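Local structure of TRAP dicarboxylate transporter, DctP subunit (Sulfurospirillum deleyianum, 4OVS) at residues F91-F104 and L128-Y142. The protein probably binds succinate or related dicarboxylates in the periplasm as the solute-binding subunit of a TRAP transporter. Sequence-based numbering, arbitrary orientation.
Sequences FSKFTSLVPEMQLF and LKDKVSKKGFVALDY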
loop_
_atom_site.group_PDB
_atom_site.type_symbol
_atom_site.label_atom_id
_atom_site.label_comp_id
_atom_site.label_asym_id
_atom_site.label_seq_id
_atom_site.Cartn_x
_atom_site.Cartn_y
_atom_site.Cartn_z
ATOM N N PHE A 91 -2.752 1.830 3.745
ATOM C CA PHE A 91 -4.000 2.128 4.441
ATOM C C PHE A 91 -4.429 0.975 5.352
ATOM O O PHE A 91 -4.911 1.168 6.468
ATOM C CB PHE A 91 -5.109 2.460 3.409
ATOM C CG PHE A 91 -4.772 3.629 2.475
ATOM C CD1 PHE A 91 -3.991 4.674 2.911
ATOM C CD2 PHE A 91 -5.199 3.630 1.163
ATOM C CE1 PHE A 91 -3.649 5.698 2.068
ATOM C CE2 PHE A 91 -4.852 4.645 0.304
ATOM C CZ PHE A 91 -4.103 5.689 0.756
ATOM N N SER A 92 -4.307 -0.231 4.856
ATOM C CA SER A 92 -4.713 -1.426 5.634
ATOM C C SER A 92 -4.022 -1.500 6.990
ATOM O O SER A 92 -4.570 -2.040 7.945
ATOM C CB SER A 92 -4.353 -2.728 4.891
ATOM O OG SER A 92 -5.085 -2.901 3.683
ATOM N N LYS A 93 -2.806 -0.981 7.054
ATOM C CA LYS A 93 -1.980 -1.078 8.226
ATOM C C LYS A 93 -2.530 -0.192 9.361
ATOM O O LYS A 93 -2.199 -0.398 10.508
ATOM C CB LYS A 93 -0.543 -0.689 7.887
ATOM C CG LYS A 93 0.088 -1.463 6.740
ATOM C CD LYS A 93 0.477 -2.885 7.098
ATOM C CE LYS A 93 0.547 -3.789 5.857
ATOM N NZ LYS A 93 1.682 -3.524 4.954
ATOM N N PHE A 94 -3.392 0.764 9.026
ATOM C CA PHE A 94 -4.016 1.654 10.009
ATOM C C PHE A 94 -5.361 1.158 10.538
ATOM O O PHE A 94 -5.946 1.750 11.453
ATOM C CB PHE A 94 -4.272 3.035 9.380
ATOM C CG PHE A 94 -3.013 3.833 9.081
ATOM C CD1 PHE A 94 -2.452 4.666 10.041
ATOM C CD2 PHE A 94 -2.407 3.760 7.836
ATOM C CE1 PHE A 94 -1.328 5.402 9.778
ATOM C CE2 PHE A 94 -1.259 4.505 7.560
ATOM C CZ PHE A 94 -0.721 5.316 8.521
ATOM N N THR A 95 -5.879 0.091 9.955
ATOM C CA THR A 95 -7.286 -0.228 10.178
ATOM C C THR A 95 -7.632 -0.725 11.585
ATOM O O THR A 95 -8.794 -0.714 11.951
ATOM C CB THR A 95 -7.843 -1.181 9.086
ATOM O OG1 THR A 95 -7.219 -2.475 9.162
ATOM C CG2 THR A 95 -7.625 -0.556 7.678
ATOM N N SER A 96 -6.646 -1.130 12.379
ATOM C CA SER A 96 -6.938 -1.443 13.769
ATOM C C SER A 96 -7.043 -0.174 14.641
ATOM O O SER A 96 -7.828 -0.156 15.558
ATOM C CB SER A 96 -5.930 -2.426 14.367
ATOM O OG SER A 96 -4.631 -1.868 14.478
ATOM N N LEU A 97 -6.253 0.864 14.352
ATOM C CA LEU A 97 -6.303 2.153 15.048
ATOM C C LEU A 97 -7.458 2.999 14.558
ATOM O O LEU A 97 -8.112 3.701 15.338
ATOM C CB LEU A 97 -5.010 2.938 14.771
ATOM C CG LEU A 97 -3.775 2.124 15.129
ATOM C CD1 LEU A 97 -2.492 2.871 14.816
ATOM C CD2 LEU A 97 -3.824 1.722 16.581
ATOM N N VAL A 98 -7.658 2.977 13.240
ATOM C CA VAL A 98 -8.717 3.755 12.593
ATOM C C VAL A 98 -9.514 2.901 11.629
ATOM O O VAL A 98 -9.206 2.854 10.423
ATOM C CB VAL A 98 -8.166 4.935 11.795
ATOM C CG1 VAL A 98 -9.309 5.682 11.109
ATOM C CG2 VAL A 98 -7.368 5.876 12.697
ATOM N N PRO A 99 -10.535 2.208 12.151
ATOM C CA PRO A 99 -11.376 1.316 11.354
ATOM C C PRO A 99 -11.820 1.909 10.035
ATOM O O PRO A 99 -11.864 1.187 9.022
ATOM C CB PRO A 99 -12.567 1.058 12.265
ATOM C CG PRO A 99 -11.997 1.134 13.646
ATOM C CD PRO A 99 -10.827 2.099 13.588
ATOM N N GLU A 100 -12.100 3.206 10.018
ATOM C CA GLU A 100 -12.654 3.847 8.825
ATOM C C GLU A 100 -11.680 3.846 7.644
ATOM O O GLU A 100 -12.092 3.988 6.494
ATOM C CB GLU A 100 -13.114 5.293 9.124
ATOM C CG GLU A 100 -14.252 5.400 10.122
ATOM C CD GLU A 100 -13.768 5.452 11.560
ATOM O OE1 GLU A 100 -14.465 6.027 12.432
ATOM O OE2 GLU A 100 -12.682 4.904 11.824
HETATM N N MSE A 101 -10.392 3.711 7.924
HETATM C CA MSE A 101 -9.418 3.685 6.840
HETATM C C MSE A 101 -9.701 2.491 5.924
HETATM O O MSE A 101 -9.203 2.429 4.800
HETATM C CB MSE A 101 -8.005 3.602 7.382
HETATM C CG MSE A 101 -6.934 3.866 6.334
HETATM SE SE MSE A 101 -6.752 5.747 5.859
HETATM C CE MSE A 101 -6.064 6.333 7.567
ATOM N N GLN A 102 -10.515 1.543 6.386
ATOM C CA GLN A 102 -10.887 0.413 5.526
ATOM C C GLN A 102 -11.676 0.856 4.307
ATOM O O GLN A 102 -11.843 0.091 3.350
ATOM C CB GLN A 102 -11.677 -0.634 6.299
ATOM C CG GLN A 102 -10.842 -1.385 7.251
ATOM C CD GLN A 102 -11.647 -2.395 8.015
ATOM O OE1 GLN A 102 -11.537 -3.602 7.781
ATOM N NE2 GLN A 102 -12.468 -1.911 8.947
ATOM N N LEU A 103 -12.186 2.078 4.335
ATOM C CA LEU A 103 -12.843 2.644 3.166
ATOM C C LEU A 103 -12.005 2.463 1.874
ATOM O O LEU A 103 -12.515 2.046 0.863
ATOM C CB LEU A 103 -13.107 4.124 3.404
ATOM C CG LEU A 103 -13.589 4.993 2.252
ATOM C CD1 LEU A 103 -15.011 4.670 1.830
ATOM C CD2 LEU A 103 -13.488 6.406 2.739
ATOM N N PHE A 104 -10.726 2.764 1.941
ATOM C CA PHE A 104 -9.856 2.754 0.774
ATOM C C PHE A 104 -9.447 1.315 0.314
ATOM O O PHE A 104 -8.887 1.131 -0.762
ATOM C CB PHE A 104 -8.591 3.545 1.093
ATOM C CG PHE A 104 -8.823 4.990 1.453
ATOM C CD1 PHE A 104 -9.972 5.659 1.064
ATOM C CD2 PHE A 104 -7.858 5.697 2.163
ATOM C CE1 PHE A 104 -10.167 6.997 1.373
ATOM C CE2 PHE A 104 -8.055 7.055 2.487
ATOM C CZ PHE A 104 -9.196 7.696 2.084
ATOM N N LEU A 128 -9.964 11.327 7.119
ATOM C CA LEU A 128 -9.184 10.166 7.596
ATOM C C LEU A 128 -7.809 10.571 8.159
ATOM O O LEU A 128 -7.362 10.010 9.140
ATOM C CB LEU A 128 -9.063 9.108 6.517
ATOM C CG LEU A 128 -10.474 8.553 6.345
ATOM C CD1 LEU A 128 -10.707 8.169 4.943
ATOM C CD2 LEU A 128 -10.740 7.398 7.258
ATOM N N LYS A 129 -7.149 11.554 7.565
ATOM C CA LYS A 129 -5.935 12.094 8.185
ATOM C C LYS A 129 -6.236 12.530 9.627
ATOM O O LYS A 129 -5.478 12.276 10.556
ATOM C CB LYS A 129 -5.417 13.328 7.421
ATOM C CG LYS A 129 -4.823 13.076 6.063
ATOM C CD LYS A 129 -4.093 14.304 5.572
ATOM C CE LYS A 129 -3.589 14.100 4.180
ATOM N NZ LYS A 129 -2.781 15.257 3.663
ATOM N N ASP A 130 -7.340 13.241 9.797
ATOM C CA ASP A 130 -7.628 13.836 11.095
ATOM C C ASP A 130 -7.803 12.751 12.156
ATOM O O ASP A 130 -7.413 12.911 13.316
ATOM C CB ASP A 130 -8.861 14.745 11.021
ATOM C CG ASP A 130 -8.580 16.060 10.292
ATOM O OD1 ASP A 130 -7.405 16.359 9.945
ATOM O OD2 ASP A 130 -9.552 16.825 10.089
ATOM N N LYS A 131 -8.376 11.636 11.745
ATOM C CA LYS A 131 -8.570 10.498 12.647
ATOM C C LYS A 131 -7.248 9.876 13.091
ATOM O O LYS A 131 -7.092 9.466 14.226
ATOM C CB LYS A 131 -9.447 9.442 11.969
ATOM C CG LYS A 131 -10.869 9.943 11.719
ATOM C CD LYS A 131 -11.798 8.845 11.211
ATOM C CE LYS A 131 -13.206 9.357 11.005
ATOM N NZ LYS A 131 -13.974 9.247 12.257
ATOM N N VAL A 132 -6.307 9.795 12.167
ATOM C CA VAL A 132 -4.989 9.245 12.449
ATOM C C VAL A 132 -4.269 10.207 13.375
ATOM O O VAL A 132 -3.605 9.801 14.321
ATOM C CB VAL A 132 -4.199 9.073 11.136
ATOM C CG1 VAL A 132 -2.741 8.662 11.399
ATOM C CG2 VAL A 132 -4.921 8.057 10.246
ATOM N N SER A 133 -4.414 11.491 13.103
ATOM C CA SER A 133 -3.827 12.488 13.970
ATOM C C SER A 133 -4.306 12.339 15.419
ATOM O O SER A 133 -3.541 12.581 16.338
ATOM C CB SER A 133 -4.134 13.889 13.444
ATOM O OG SER A 133 -3.551 14.039 12.159
ATOM N N LYS A 134 -5.555 11.941 15.629
ATOM C CA LYS A 134 -6.067 11.835 17.000
ATOM C C LYS A 134 -5.523 10.624 17.751
ATOM O O LYS A 134 -5.494 10.638 18.970
ATOM C CB LYS A 134 -7.596 11.767 17.036
ATOM C CG LYS A 134 -8.294 13.010 16.564
ATOM C CD LYS A 134 -9.794 12.861 16.732
ATOM C CE LYS A 134 -10.305 11.559 16.111
ATOM N NZ LYS A 134 -11.788 11.559 15.853
ATOM N N LYS A 135 -5.123 9.575 17.027
ATOM C CA LYS A 135 -4.585 8.378 17.663
ATOM C C LYS A 135 -3.079 8.487 17.914
ATOM O O LYS A 135 -2.414 7.484 18.118
ATOM C CB LYS A 135 -4.837 7.151 16.788
ATOM C CG LYS A 135 -6.273 6.971 16.337
ATOM C CD LYS A 135 -7.225 6.784 17.491
ATOM C CE LYS A 135 -6.811 5.604 18.336
ATOM N NZ LYS A 135 -7.813 5.328 19.389
ATOM N N GLY A 136 -2.530 9.690 17.835
ATOM C CA GLY A 136 -1.160 9.911 18.270
ATOM C C GLY A 136 -0.061 9.767 17.235
ATOM O O GLY A 136 1.034 9.328 17.569
ATOM N N PHE A 137 -0.342 10.128 15.981
ATOM C CA PHE A 137 0.690 10.227 14.946
ATOM C C PHE A 137 0.593 11.563 14.269
ATOM O O PHE A 137 -0.457 12.191 14.276
ATOM C CB PHE A 137 0.530 9.123 13.892
ATOM C CG PHE A 137 0.712 7.753 14.446
ATOM C CD1 PHE A 137 1.973 7.279 14.718
ATOM C CD2 PHE A 137 -0.381 6.950 14.740
ATOM C CE1 PHE A 137 2.150 6.024 15.246
ATOM C CE2 PHE A 137 -0.209 5.711 15.276
ATOM C CZ PHE A 137 1.062 5.236 15.525
ATOM N N VAL A 138 1.684 12.022 13.681
ATOM C CA VAL A 138 1.602 13.198 12.850
ATOM C C VAL A 138 1.366 12.716 11.418
ATOM O O VAL A 138 2.238 12.107 10.819
ATOM C CB VAL A 138 2.889 13.981 12.877
ATOM C CG1 VAL A 138 2.707 15.308 12.141
ATOM C CG2 VAL A 138 3.338 14.154 14.291
ATOM N N ALA A 139 0.176 12.995 10.896
ATOM C CA ALA A 139 -0.214 12.597 9.552
ATOM C C ALA A 139 0.196 13.647 8.546
ATOM O O ALA A 139 -0.171 14.806 8.680
ATOM C CB ALA A 139 -1.722 12.406 9.486
ATOM N N LEU A 140 0.929 13.249 7.513
ATOM C CA LEU A 140 1.337 14.195 6.499
ATOM C C LEU A 140 0.556 13.878 5.220
ATOM O O LEU A 140 -0.657 14.039 5.210
ATOM C CB LEU A 140 2.849 14.140 6.298
ATOM C CG LEU A 140 3.739 14.545 7.460
ATOM C CD1 LEU A 140 5.201 14.253 7.200
ATOM C CD2 LEU A 140 3.583 15.983 7.720
ATOM N N ASP A 141 1.216 13.385 4.166
ATOM C CA ASP A 141 0.611 13.305 2.828
ATOM C C ASP A 141 0.255 11.879 2.383
ATOM O O ASP A 141 0.829 10.934 2.847
ATOM C CB ASP A 141 1.618 13.734 1.759
ATOM C CG ASP A 141 1.912 15.206 1.761
ATOM O OD1 ASP A 141 0.929 15.997 1.702
ATOM O OD2 ASP A 141 3.136 15.562 1.792
ATOM N N TYR A 142 -0.639 11.748 1.413
ATOM C CA TYR A 142 -0.841 10.468 0.771
ATOM C C TYR A 142 0.100 10.244 -0.403
ATOM O O TYR A 142 0.327 11.168 -1.219
ATOM C CB TYR A 142 -2.264 10.355 0.259
ATOM C CG TYR A 142 -3.323 10.374 1.341
ATOM C CD1 TYR A 142 -3.541 9.265 2.114
ATOM C CD2 TYR A 142 -4.125 11.478 1.553
ATOM C CE1 TYR A 142 -4.518 9.241 3.085
ATOM C CE2 TYR A 142 -5.113 11.471 2.550
ATOM C CZ TYR A 142 -5.307 10.340 3.305
ATOM O OH TYR A 142 -6.284 10.290 4.303
#
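The ring of Phe91 meets that of Tyr142 obliquely, with the two planes at 79°. Phe91 CE1 comes to 3.6 Å from Tyr142 CD1, near the plane of the tyrosine ring and at its edge. Phe104 CD2 lies over one face of the Phe91 ring, offset toward the rim, and Phe91 CG in turn sits in the plane of the Phe104 ring at its edge. Tyr142 OH also stands at the edge of Phe104, but its hydrogen bond goes to Gly125 O. Phe94 has Phe91 O in plane at its edge, and Val132 CG1 approaches that ring obliquely.

Leu128 fills the centre of the contact. Leu128 CD1 lies 3.3 Å from Phe104 CZ and also touches Leu103, while Leu128 CD2 lies 3.7 Å from Glu100 CB. Met101 is a selenomethionine. Its CG is anti to the backbone N (chi1 -168°), and bends at chi2 and chi3 then carry Met101 CE to a tight 3.4 Å from Val132 CG2. Val98 spreads its methyls over Lys131, Val132 and Lys135. Leu97 CD1 meets Phe137 CE2 at 3.7 Å.

One salt bridge crosses the contact, between two partly exposed side chains. Lys131 NZ reaches Glu100 OE1 at 3.3 Å from above the carboxylate plane. Glu100 CD also lies against Lys131 CD. An alanine in place of Glu100 would probably leave the Lys131 ammonium without this mate and its alkyl chain less firmly placed.

Helix 123-134 and the start of strand 137-152 thus pack on the irregular, partly 3-10 loop that follows strand 86-87. The contact ties them to the loop that carries Lys93 of the succinate site, within the alpha/beta fold of the family 7 (DctP-type) solute-binding proteins.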